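Local coordinates for protein rhomboid protease GlpG (Haemophilus influenzae, PDB 2NR9) that probably cleaves transmembrane segments of other proteins within the membrane, working as a rhomboid serine protease with a serine–histidine dyad, at residues A[56-65]-A[111-119]; A[7-16]-A[73-82]. The protein carries 2 engineered substitutions. All coordinates share one frame; numbering follows the deposited sequence. Where two conformers were deposited one is given.

Overall arrangement
Both contacts hold helix 63-84, contact 1 at its N-terminal end and contact 2 further along; their centres lie about 17 Å apart. Contact 1 is almost wholly buried and sits at the active site: loops before two helices meet through backbone bonds, histidine and phenylalanine rings and two waters. Contact 2 is only partly buried, with a few exposed residues such as Gln-7 and Arg-82; there helix 10-27 packs nearly antiparallel against helix 63-84, and one buried carboxylate accepts two backbone N-H groups of a helix start. Phe-73 ties the two together, belonging to contact 2 while packing on Leu-115, Val-118 and Val-119 of segment 111-119.

Contact 1. Residues A[56-65]-A[111-119]; sequences HTLVHLSNLH and AFFGLSGVV. With PQE (3,6,12,15,18,21,24-heptaoxahexatriacontan-1-ol), chain F.
Gly-114 N donates to His-56 O (2.9 Å, 163° at the hydrogen), and Phe-113 CA turns a C-H toward that same oxygen. Thr-57 CA returns a similar contact to Gly-114 O, so the 3-10 turn 56-57 lies close along the loop leading to Ser-116. The hydroxyl of Thr-57 is hydrogen-bonded to Tyr-93, while its CG2 faces Val-118 CG2.

Phe-112 sets its edge on a face of His-56 in a T-shaped pair, planes 76° apart; Phe-112 CE1 lies 3.6 Å from His-56 ND1. Val-59 and Phe-113 run side by side; CG1 of Val-59 makes a CH-pi contact 4.1 Å from the centroid of the Phe-113 ring, and Leu-61 CD2 comes in crosswise near Phe-113 CD1. Gly-114, having no side chain, brings its CA over a face of the His-60 ring and close to His-65.

His-65 has CG opposite its own N (chi1 -174°), which carries the ring out to Phe-113 O, 3.3 Å from His-65 CE1 and in the ring plane. A nearly straight bond from Leu-61 N to His-65 ND1 (3.0 Å) fixes the ring's rotation.

Two waters bridge the segments. One joins His-56 ND1 to Gly-114 O; the other links His-65 NE2 (2.8 Å), Phe-113 O and Ser-116 OG (2.6 Å). Away from this interface, Asn-63 N makes a weak hydrogen bond to PQE O71.

Ser-116 is the nucleophile, its OG hydrogen-bonded to His-169 NE2. A histidine held beside it with a water between them is consistent with an oxyanion hole, to which the equivalent histidine contributes in related rhomboid proteases.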
loop_
_atom_site.group_PDB
_atom_site.type_symbol
_atom_site.label_atom_id
_atom_site.label_comp_id
_atom_site.label_asym_id
_atom_site.label_seq_id
_atom_site.Cartn_x
_atom_site.Cartn_y
_atom_site.Cartn_z
ATOM N N HIS A 56 5.395 -7.738 6.853
ATOM C CA HIS A 56 5.959 -6.509 7.405
ATOM C C HIS A 56 5.004 -5.317 7.279
ATOM O O HIS A 56 5.132 -4.330 8.009
ATOM C CB HIS A 56 7.294 -6.186 6.725
ATOM C CG HIS A 56 7.205 -6.090 5.231
ATOM N ND1 HIS A 56 6.925 -4.912 4.574
ATOM C CD2 HIS A 56 7.334 -7.034 4.267
ATOM C CE1 HIS A 56 6.925 -5.123 3.270
ATOM N NE2 HIS A 56 7.152 -6.408 3.058
ATOM N N THR A 57 4.023 -5.437 6.382
ATOM C CA THR A 57 3.078 -4.352 6.108
ATOM C C THR A 57 1.951 -4.257 7.131
ATOM O O THR A 57 1.185 -3.299 7.127
ATOM C CB THR A 57 2.425 -4.517 4.723
ATOM O OG1 THR A 57 1.596 -5.688 4.721
ATOM C CG2 THR A 57 3.479 -4.627 3.638
ATOM N N LEU A 58 1.836 -5.270 7.976
ATOM C CA LEU A 58 0.765 -5.338 8.967
ATOM C C LEU A 58 1.157 -4.777 10.338
ATOM O O LEU A 58 0.344 -4.773 11.266
ATOM C CB LEU A 58 0.305 -6.787 9.117
ATOM C CG LEU A 58 -0.793 -7.354 8.198
ATOM C CD1 LEU A 58 -0.993 -6.575 6.910
ATOM C CD2 LEU A 58 -0.593 -8.848 7.944
ATOM N N VAL A 59 2.415 -4.373 10.484
ATOM C CA VAL A 59 2.905 -3.837 11.745
ATOM C C VAL A 59 3.132 -2.326 11.646
ATOM O O VAL A 59 3.677 -1.834 10.658
ATOM C CB VAL A 59 4.226 -4.522 12.182
ATOM C CG1 VAL A 59 4.691 -3.977 13.531
ATOM C CG2 VAL A 59 4.052 -6.033 12.249
ATOM N N HIS A 60 2.715 -1.600 12.678
ATOM C CA HIS A 60 2.878 -0.156 12.707
ATOM C C HIS A 60 3.622 0.304 13.962
ATOM O O HIS A 60 3.637 -0.393 14.979
ATOM C CB HIS A 60 1.532 0.548 12.507
ATOM C CG HIS A 60 1.007 0.432 11.108
ATOM N ND1 HIS A 60 0.372 -0.702 10.642
ATOM C CD2 HIS A 60 1.133 1.257 10.041
ATOM C CE1 HIS A 60 0.103 -0.556 9.356
ATOM N NE2 HIS A 60 0.550 0.626 8.967
ATOM N N LEU A 61 4.276 1.457 13.866
ATOM C CA LEU A 61 5.169 1.914 14.926
ATOM C C LEU A 61 4.657 3.080 15.776
ATOM O O LEU A 61 5.271 3.431 16.782
ATOM C CB LEU A 61 6.545 2.227 14.337
ATOM C CG LEU A 61 7.115 1.103 13.458
ATOM C CD1 LEU A 61 8.397 1.532 12.756
ATOM C CD2 LEU A 61 7.336 -0.170 14.265
ATOM N N SER A 62 3.543 3.682 15.371
ATOM C CA SER A 62 2.944 4.766 16.143
ATOM C C SER A 62 1.473 4.950 15.789
ATOM O O SER A 62 0.985 4.387 14.803
ATOM C CB SER A 62 3.709 6.082 15.942
ATOM O OG SER A 62 3.521 6.592 14.633
ATOM N N ASN A 63 0.769 5.731 16.606
ATOM C CA ASN A 63 -0.652 6.002 16.392
ATOM C C ASN A 63 -0.911 6.813 15.118
ATOM O O ASN A 63 -1.924 6.620 14.448
ATOM C CB ASN A 63 -1.262 6.712 17.611
ATOM C CG ASN A 63 -1.222 5.858 18.874
ATOM O OD1 ASN A 63 -1.347 6.369 19.990
ATOM N ND2 ASN A 63 -1.055 4.557 18.702
ATOM N N LEU A 64 -0.006 7.737 14.804
ATOM C CA LEU A 64 -0.121 8.538 13.584
ATOM C C LEU A 64 0.280 7.699 12.380
ATOM O O LEU A 64 -0.310 7.802 11.298
ATOM C CB LEU A 64 0.757 9.792 13.665
ATOM C CG LEU A 64 0.288 10.909 14.598
ATOM C CD1 LEU A 64 1.346 12.000 14.720
ATOM C CD2 LEU A 64 -1.031 11.490 14.110
ATOM N N HIS A 65 1.297 6.874 12.568
ATOM C CA HIS A 65 1.757 6.002 11.512
ATOM C C HIS A 65 0.579 5.190 10.971
ATOM O O HIS A 65 0.216 5.306 9.795
ATOM C CB HIS A 65 2.871 5.092 12.042
ATOM C CG HIS A 65 3.519 4.247 10.993
ATOM N ND1 HIS A 65 3.954 2.962 11.237
ATOM C CD2 HIS A 65 3.730 4.470 9.673
ATOM C CE1 HIS A 65 4.462 2.454 10.128
ATOM N NE2 HIS A 65 4.326 3.344 9.162
ATOM N N ALA A 111 14.855 -3.610 8.652
ATOM C CA ALA A 111 14.244 -2.888 9.770
ATOM C C ALA A 111 13.200 -1.870 9.320
ATOM O O ALA A 111 13.426 -0.657 9.388
ATOM C CB ALA A 111 15.316 -2.220 10.628
ATOM N N PHE A 112 12.044 -2.370 8.903
ATOM C CA PHE A 112 10.958 -1.518 8.459
ATOM C C PHE A 112 9.624 -2.238 8.606
ATOM O O PHE A 112 9.553 -3.460 8.485
ATOM C CB PHE A 112 11.174 -1.086 7.006
ATOM C CG PHE A 112 11.307 -2.233 6.041
ATOM C CD1 PHE A 112 10.187 -2.772 5.427
ATOM C CD2 PHE A 112 12.553 -2.747 5.721
ATOM C CE1 PHE A 112 10.308 -3.808 4.524
ATOM C CE2 PHE A 112 12.679 -3.777 4.821
ATOM C CZ PHE A 112 11.556 -4.311 4.218
ATOM N N PHE A 113 8.573 -1.470 8.871
ATOM C CA PHE A 113 7.228 -2.012 9.053
ATOM C C PHE A 113 6.207 -1.003 8.570
ATOM O O PHE A 113 6.434 0.205 8.649
ATOM C CB PHE A 113 6.949 -2.273 10.543
ATOM C CG PHE A 113 7.694 -3.437 11.114
ATOM C CD1 PHE A 113 8.700 -3.242 12.043
ATOM C CD2 PHE A 113 7.350 -4.729 10.768
ATOM C CE1 PHE A 113 9.358 -4.315 12.597
ATOM C CE2 PHE A 113 8.006 -5.801 11.318
ATOM C CZ PHE A 113 9.015 -5.597 12.228
ATOM N N GLY A 114 5.032 -1.480 8.181
ATOM C CA GLY A 114 3.972 -0.564 7.789
ATOM C C GLY A 114 3.427 -0.713 6.389
ATOM O O GLY A 114 4.113 -1.187 5.479
ATOM N N LEU A 115 2.250 -0.128 6.194
ATOM C CA LEU A 115 1.491 -0.223 4.957
ATOM C C LEU A 115 1.732 0.940 3.958
ATOM O O LEU A 115 1.124 0.967 2.885
ATOM C CB LEU A 115 -0.005 -0.289 5.318
ATOM C CG LEU A 115 -1.035 -0.783 4.304
ATOM C CD1 LEU A 115 -0.810 -2.250 3.994
ATOM C CD2 LEU A 115 -2.459 -0.561 4.861
ATOM N N SER A 116 2.629 1.872 4.287
ATOM C CA SER A 116 2.843 3.053 3.419
ATOM C C SER A 116 3.350 2.750 2.000
ATOM O O SER A 116 3.018 3.461 1.055
ATOM C CB SER A 116 3.698 4.126 4.109
ATOM O OG SER A 116 4.973 3.627 4.463
ATOM N N GLY A 117 4.123 1.679 1.852
ATOM C CA GLY A 117 4.588 1.259 0.535
ATOM C C GLY A 117 3.418 0.797 -0.320
ATOM O O GLY A 117 3.402 1.006 -1.532
ATOM N N VAL A 118 2.440 0.155 0.317
ATOM C CA VAL A 118 1.228 -0.290 -0.374
ATOM C C VAL A 118 0.328 0.907 -0.686
ATOM O O VAL A 118 -0.273 0.983 -1.766
ATOM C CB VAL A 118 0.448 -1.331 0.457
ATOM C CG1 VAL A 118 -0.848 -1.727 -0.253
ATOM C CG2 VAL A 118 1.309 -2.560 0.707
ATOM N N VAL A 119 0.288 1.866 0.235
ATOM C CA VAL A 119 -0.509 3.076 0.060
ATOM C C VAL A 119 -0.085 3.826 -1.203
ATOM O O VAL A 119 -0.917 4.192 -2.022
ATOM C CB VAL A 119 -0.408 4.019 1.300
ATOM C CG1 VAL A 119 -1.112 5.326 1.030
ATOM C CG2 VAL A 119 -1.002 3.346 2.533
HETATM O O47 PQE F . -0.600 4.623 22.859
HETATM C C68 PQE F . 0.397 5.535 22.373
HETATM C C52 PQE F . 1.289 4.825 21.356
HETATM O O70 PQE F . 2.258 5.744 20.849
HETATM C C55 PQE F . 1.845 6.333 19.615
HETATM C C58 PQE F . 2.724 7.539 19.300
HETATM O O71 PQE F . 2.073 8.372 18.341
HETATM C C61 PQE F . 1.719 9.642 18.891
HETATM C C62 PQE F . 1.304 9.471 20.349
HETATM C C63 PQE F . 0.053 10.279 20.670
HETATM C C66 PQE F . -0.906 10.316 19.486
HETATM C C67 PQE F . -2.008 9.273 19.636
HETATM O O72 PQE F . -2.821 9.271 18.462
HETATM C C65 PQE F . -3.879 8.315 18.553
HETATM C C64 PQE F . -4.658 8.271 17.241
HETATM O O73 PQE F . -5.557 7.160 17.249
HETATM C C60 PQE F . -4.884 5.923 17.486
HETATM C C59 PQE F . -5.444 4.849 16.559
HETATM O O74 PQE F . -4.899 3.576 16.909
HETATM C C57 PQE F . -4.998 2.637 15.837
HETATM C C56 PQE F . -6.351 2.778 15.144
HETATM O O75 PQE F . -6.175 3.290 13.821
HETATM C C54 PQE F . -7.322 4.018 13.383
HETATM C C53 PQE F . -7.267 4.206 11.869
HETATM O O76 PQE F . -8.545 3.921 11.303
HETATM C C51 PQE F . -8.906 4.873 10.300
HETATM C C50 PQE F . -10.164 4.410 9.565
HETATM C C49 PQE F . -10.355 5.186 8.265
HETATM C C48 PQE F . -11.726 5.850 8.205
HETATM C C47 PQE F . -11.869 6.691 6.941
HETATM C C46 PQE F . -12.052 8.168 7.280
HETATM C C45 PQE F . -11.724 9.054 6.083
HETATM C C44 PQE F . -11.641 10.524 6.487
HETATM C C43 PQE F . -11.476 11.428 5.267
HETATM C C42 PQE F . -12.523 12.539 5.253
HETATM C C41 PQE F . -11.930 13.855 4.759
HETATM C C40 PQE F . -12.366 15.015 5.634
HETATM O O HOH W 1 6.682 -2.398 5.356
HETATM O O HOH W 2 5.187 2.365 6.702
#

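Contact 2. Residues A[7-16]-A[73-82]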
loop_
_atom_site.group_PDB
_atom_site.type_symbol
_atom_site.label_atom_id
_atom_site.label_comp_id
_atom_site.label_asym_id
_atom_site.label_seq_id
_atom_site.Cartn_x
_atom_site.Cartn_y
_atom_site.Cartn_z
ATOM N N GLN A 7 -21.098 -1.658 1.940
ATOM C CA GLN A 7 -20.758 -0.811 0.802
ATOM C C GLN A 7 -19.284 -0.972 0.422
ATOM O O GLN A 7 -18.960 -1.333 -0.711
ATOM C CB GLN A 7 -21.057 0.657 1.129
ATOM C CG GLN A 7 -20.840 1.617 -0.032
ATOM C CD GLN A 7 -21.136 3.057 0.341
ATOM O OE1 GLN A 7 -21.107 3.426 1.516
ATOM N NE2 GLN A 7 -21.407 3.885 -0.662
ATOM N N GLN A 8 -18.400 -0.706 1.377
ATOM C CA GLN A 8 -16.964 -0.805 1.145
ATOM C C GLN A 8 -16.534 -2.225 0.772
ATOM O O GLN A 8 -17.305 -3.179 0.903
ATOM C CB GLN A 8 -16.175 -0.300 2.358
ATOM C CG GLN A 8 -16.206 1.220 2.551
ATOM C CD GLN A 8 -17.572 1.747 2.963
ATOM O OE1 GLN A 8 -17.856 2.938 2.827
ATOM N NE2 GLN A 8 -18.420 0.863 3.475
ATOM N N GLY A 9 -15.303 -2.353 0.295
ATOM C CA GLY A 9 -14.783 -3.642 -0.129
ATOM C C GLY A 9 -14.441 -4.564 1.020
ATOM O O GLY A 9 -13.970 -4.121 2.069
ATOM N N LYS A 10 -14.657 -5.860 0.805
ATOM C CA LYS A 10 -14.370 -6.874 1.810
ATOM C C LYS A 10 -12.867 -7.031 2.069
ATOM O O LYS A 10 -12.446 -7.188 3.209
ATOM C CB LYS A 10 -14.996 -8.212 1.410
ATOM C CG LYS A 10 -16.519 -8.191 1.395
ATOM C CD LYS A 10 -17.094 -9.515 0.927
ATOM C CE LYS A 10 -18.622 -9.484 0.947
ATOM N NZ LYS A 10 -19.214 -10.784 0.525
ATOM N N ILE A 11 -12.063 -6.990 1.011
ATOM C CA ILE A 11 -10.611 -7.111 1.166
ATOM C C ILE A 11 -10.036 -5.882 1.884
ATOM O O ILE A 11 -9.222 -6.011 2.797
ATOM C CB ILE A 11 -9.906 -7.314 -0.184
ATOM C CG1 ILE A 11 -10.367 -8.629 -0.839
ATOM C CG2 ILE A 11 -8.381 -7.327 0.004
ATOM C CD1 ILE A 11 -9.988 -9.892 -0.055
ATOM N N THR A 12 -10.466 -4.693 1.461
ATOM C CA THR A 12 -10.056 -3.444 2.107
ATOM C C THR A 12 -10.328 -3.542 3.601
ATOM O O THR A 12 -9.446 -3.302 4.428
ATOM C CB THR A 12 -10.863 -2.239 1.562
ATOM O OG1 THR A 12 -10.605 -2.074 0.162
ATOM C CG2 THR A 12 -10.487 -0.968 2.295
ATOM N N LEU A 13 -11.566 -3.888 3.933
ATOM C CA LEU A 13 -11.993 -4.033 5.315
ATOM C C LEU A 13 -11.171 -5.060 6.079
ATOM O O LEU A 13 -10.738 -4.798 7.190
ATOM C CB LEU A 13 -13.487 -4.356 5.388
ATOM C CG LEU A 13 -14.384 -3.156 5.076
ATOM C CD1 LEU A 13 -15.811 -3.582 4.803
ATOM C CD2 LEU A 13 -14.324 -2.150 6.219
ATOM N N ILE A 14 -10.960 -6.234 5.484
ATOM C CA ILE A 14 -10.159 -7.274 6.133
ATOM C C ILE A 14 -8.731 -6.811 6.436
ATOM O O ILE A 14 -8.191 -7.098 7.508
ATOM C CB ILE A 14 -10.093 -8.571 5.298
ATOM C CG1 ILE A 14 -11.428 -9.319 5.356
ATOM C CG2 ILE A 14 -8.981 -9.473 5.818
ATOM C CD1 ILE A 14 -11.423 -10.640 4.601
ATOM N N LEU A 15 -8.110 -6.121 5.479
ATOM C CA LEU A 15 -6.733 -5.641 5.652
ATOM C C LEU A 15 -6.638 -4.519 6.685
ATOM O O LEU A 15 -5.698 -4.470 7.491
ATOM C CB LEU A 15 -6.135 -5.203 4.310
ATOM C CG LEU A 15 -5.832 -6.334 3.326
ATOM C CD1 LEU A 15 -5.436 -5.785 1.957
ATOM C CD2 LEU A 15 -4.745 -7.255 3.881
ATOM N N THR A 16 -7.615 -3.627 6.676
ATOM C CA THR A 16 -7.642 -2.546 7.651
ATOM C C THR A 16 -7.813 -3.117 9.061
ATOM O O THR A 16 -7.029 -2.815 9.967
ATOM C CB THR A 16 -8.763 -1.552 7.336
ATOM O OG1 THR A 16 -8.605 -1.073 5.990
ATOM C CG2 THR A 16 -8.732 -0.379 8.304
ATOM N N PHE A 73 -5.381 4.185 2.881
ATOM C CA PHE A 73 -5.642 2.856 2.305
ATOM C C PHE A 73 -7.132 2.523 2.284
ATOM O O PHE A 73 -7.621 1.915 1.335
ATOM C CB PHE A 73 -4.875 1.751 3.048
ATOM C CG PHE A 73 -5.114 0.353 2.484
ATOM C CD1 PHE A 73 -4.453 -0.071 1.343
ATOM C CD2 PHE A 73 -6.003 -0.521 3.099
ATOM C CE1 PHE A 73 -4.666 -1.343 0.828
ATOM C CE2 PHE A 73 -6.228 -1.792 2.583
ATOM C CZ PHE A 73 -5.554 -2.206 1.455
ATOM N N PHE A 74 -7.854 2.910 3.332
ATOM C CA PHE A 74 -9.270 2.595 3.390
ATOM C C PHE A 74 -10.016 3.320 2.276
ATOM O O PHE A 74 -10.789 2.712 1.537
ATOM C CB PHE A 74 -9.862 2.937 4.760
ATOM C CG PHE A 74 -11.264 2.431 4.954
ATOM C CD1 PHE A 74 -11.495 1.111 5.317
ATOM C CD2 PHE A 74 -12.351 3.268 4.762
ATOM C CE1 PHE A 74 -12.791 0.631 5.476
ATOM C CE2 PHE A 74 -13.646 2.795 4.922
ATOM C CZ PHE A 74 -13.864 1.475 5.283
ATOM N N ILE A 75 -9.720 4.606 2.117
ATOM C CA ILE A 75 -10.338 5.414 1.081
ATOM C C ILE A 75 -9.978 4.970 -0.337
ATOM O O ILE A 75 -10.860 4.659 -1.130
ATOM C CB ILE A 75 -9.983 6.907 1.238
ATOM C CG1 ILE A 75 -10.630 7.481 2.500
ATOM C CG2 ILE A 75 -10.434 7.690 0.010
ATOM C CD1 ILE A 75 -10.421 8.990 2.671
ATOM N N PHE A 76 -8.683 4.931 -0.651
ATOM C CA PHE A 76 -8.240 4.614 -2.016
ATOM C C PHE A 76 -8.144 3.122 -2.337
ATOM O O PHE A 76 -8.343 2.717 -3.484
ATOM C CB PHE A 76 -6.961 5.376 -2.375
ATOM C CG PHE A 76 -7.130 6.881 -2.346
ATOM C CD1 PHE A 76 -6.893 7.596 -1.180
ATOM C CD2 PHE A 76 -7.611 7.562 -3.457
ATOM C CE1 PHE A 76 -7.092 8.976 -1.135
ATOM C CE2 PHE A 76 -7.804 8.945 -3.422
ATOM C CZ PHE A 76 -7.550 9.648 -2.259
ATOM N N GLY A 77 -7.806 2.314 -1.336
ATOM C CA GLY A 77 -7.825 0.871 -1.502
ATOM C C GLY A 77 -9.267 0.472 -1.769
ATOM O O GLY A 77 -9.547 -0.401 -2.601
ATOM N N GLY A 78 -10.188 1.158 -1.092
ATOM C CA GLY A 78 -11.624 0.932 -1.268
ATOM C C GLY A 78 -12.092 1.312 -2.663
ATOM O O GLY A 78 -12.839 0.565 -3.294
ATOM N N MET A 79 -11.678 2.488 -3.138
ATOM C CA MET A 79 -12.007 2.901 -4.506
ATOM C C MET A 79 -11.616 1.817 -5.493
ATOM O O MET A 79 -12.390 1.473 -6.382
ATOM C CB MET A 79 -11.285 4.192 -4.890
ATOM C CG MET A 79 -11.815 5.438 -4.236
ATOM S SD MET A 79 -11.063 6.903 -4.968
ATOM C CE MET A 79 -11.688 8.182 -3.867
ATOM N N ILE A 80 -10.383 1.328 -5.372
ATOM C CA ILE A 80 -9.879 0.277 -6.261
ATOM C C ILE A 80 -10.741 -0.972 -6.182
ATOM O O ILE A 80 -11.159 -1.515 -7.204
ATOM C CB ILE A 80 -8.404 -0.097 -5.939
ATOM C CG1 ILE A 80 -7.475 1.073 -6.263
ATOM C CG2 ILE A 80 -7.979 -1.333 -6.728
ATOM C CD1 ILE A 80 -6.003 0.762 -6.042
ATOM N N GLU A 81 -11.018 -1.426 -4.967
ATOM C CA GLU A 81 -11.833 -2.617 -4.795
ATOM C C GLU A 81 -13.222 -2.459 -5.414
ATOM O O GLU A 81 -13.683 -3.328 -6.152
ATOM C CB GLU A 81 -11.953 -2.997 -3.325
ATOM C CG GLU A 81 -12.774 -4.250 -3.106
ATOM C CD GLU A 81 -12.489 -4.893 -1.778
ATOM O OE1 GLU A 81 -12.026 -4.184 -0.867
ATOM O OE2 GLU A 81 -12.724 -6.112 -1.644
ATOM N N ARG A 82 -13.877 -1.342 -5.122
ATOM C CA ARG A 82 -15.224 -1.096 -5.634
ATOM C C ARG A 82 -15.252 -0.825 -7.131
ATOM O O ARG A 82 -16.277 -1.006 -7.779
ATOM C CB ARG A 82 -15.890 0.056 -4.878
ATOM C CG ARG A 82 -16.362 -0.309 -3.483
ATOM C CD ARG A 82 -17.075 0.863 -2.800
ATOM N NE ARG A 82 -16.148 1.908 -2.363
ATOM C CZ ARG A 82 -15.884 3.018 -3.046
ATOM N NH1 ARG A 82 -16.494 3.251 -4.202
ATOM N NH2 ARG A 82 -15.026 3.907 -2.562
#
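Phe-74 and Phe-73 meet segment 7-16 mainly along their edges. In the plane of the Phe-74 ring, at its edge, lies Thr-16 OG1, 3.7 Å from Phe-74 CD1. Gln-8 CG approaches Phe-74 CZ obliquely at 3.6 Å, and Thr-12 CG2 does the same near Phe-74 CD1. The edge of Phe-73 also receives Thr-16 OG1, while Leu-15 CD1 comes at a slant to within 3.6 Å of Phe-73 CZ. Beyond the rings, the guanidinium of Arg-82 has Gly-78 O of its own helix over one face, and its CD rests near Gln-7 O.

The carboxylate of Glu-81 is the polar centre. With CG set opposite the backbone N (chi1 -179°) and the chain extended, it reaches the first turn of helix 10-27, just past Gly-9 at the N-cap position. Glu-81 OE2 takes Ile-11 N (2.9 Å) on its syn lone pair and also accepts a hydrogen bond from Ser-86. Glu-81 OE1 is gripped twice: Thr-12 N (2.8 Å) arrives on the syn side, 17° out of the carboxylate plane, and Thr-12 OG1 (2.7 Å) nearly along the C-O axis. The N-H groups of the helix start would probably favour an ionised carboxylate. Within the same helix Thr-16 OG1 donates to Thr-12 O.

Thr-12 is a knob, seated in a hole made by Phe-73, Gly-77, Gly-78 and Glu-81, where the two glycines keep the wall low. The local axes pass 8.9 Å apart at 152°: a nearly antiparallel pair, the first two transmembrane helices of the rhomboid fold, fastened near the predicted cytoplasmic side.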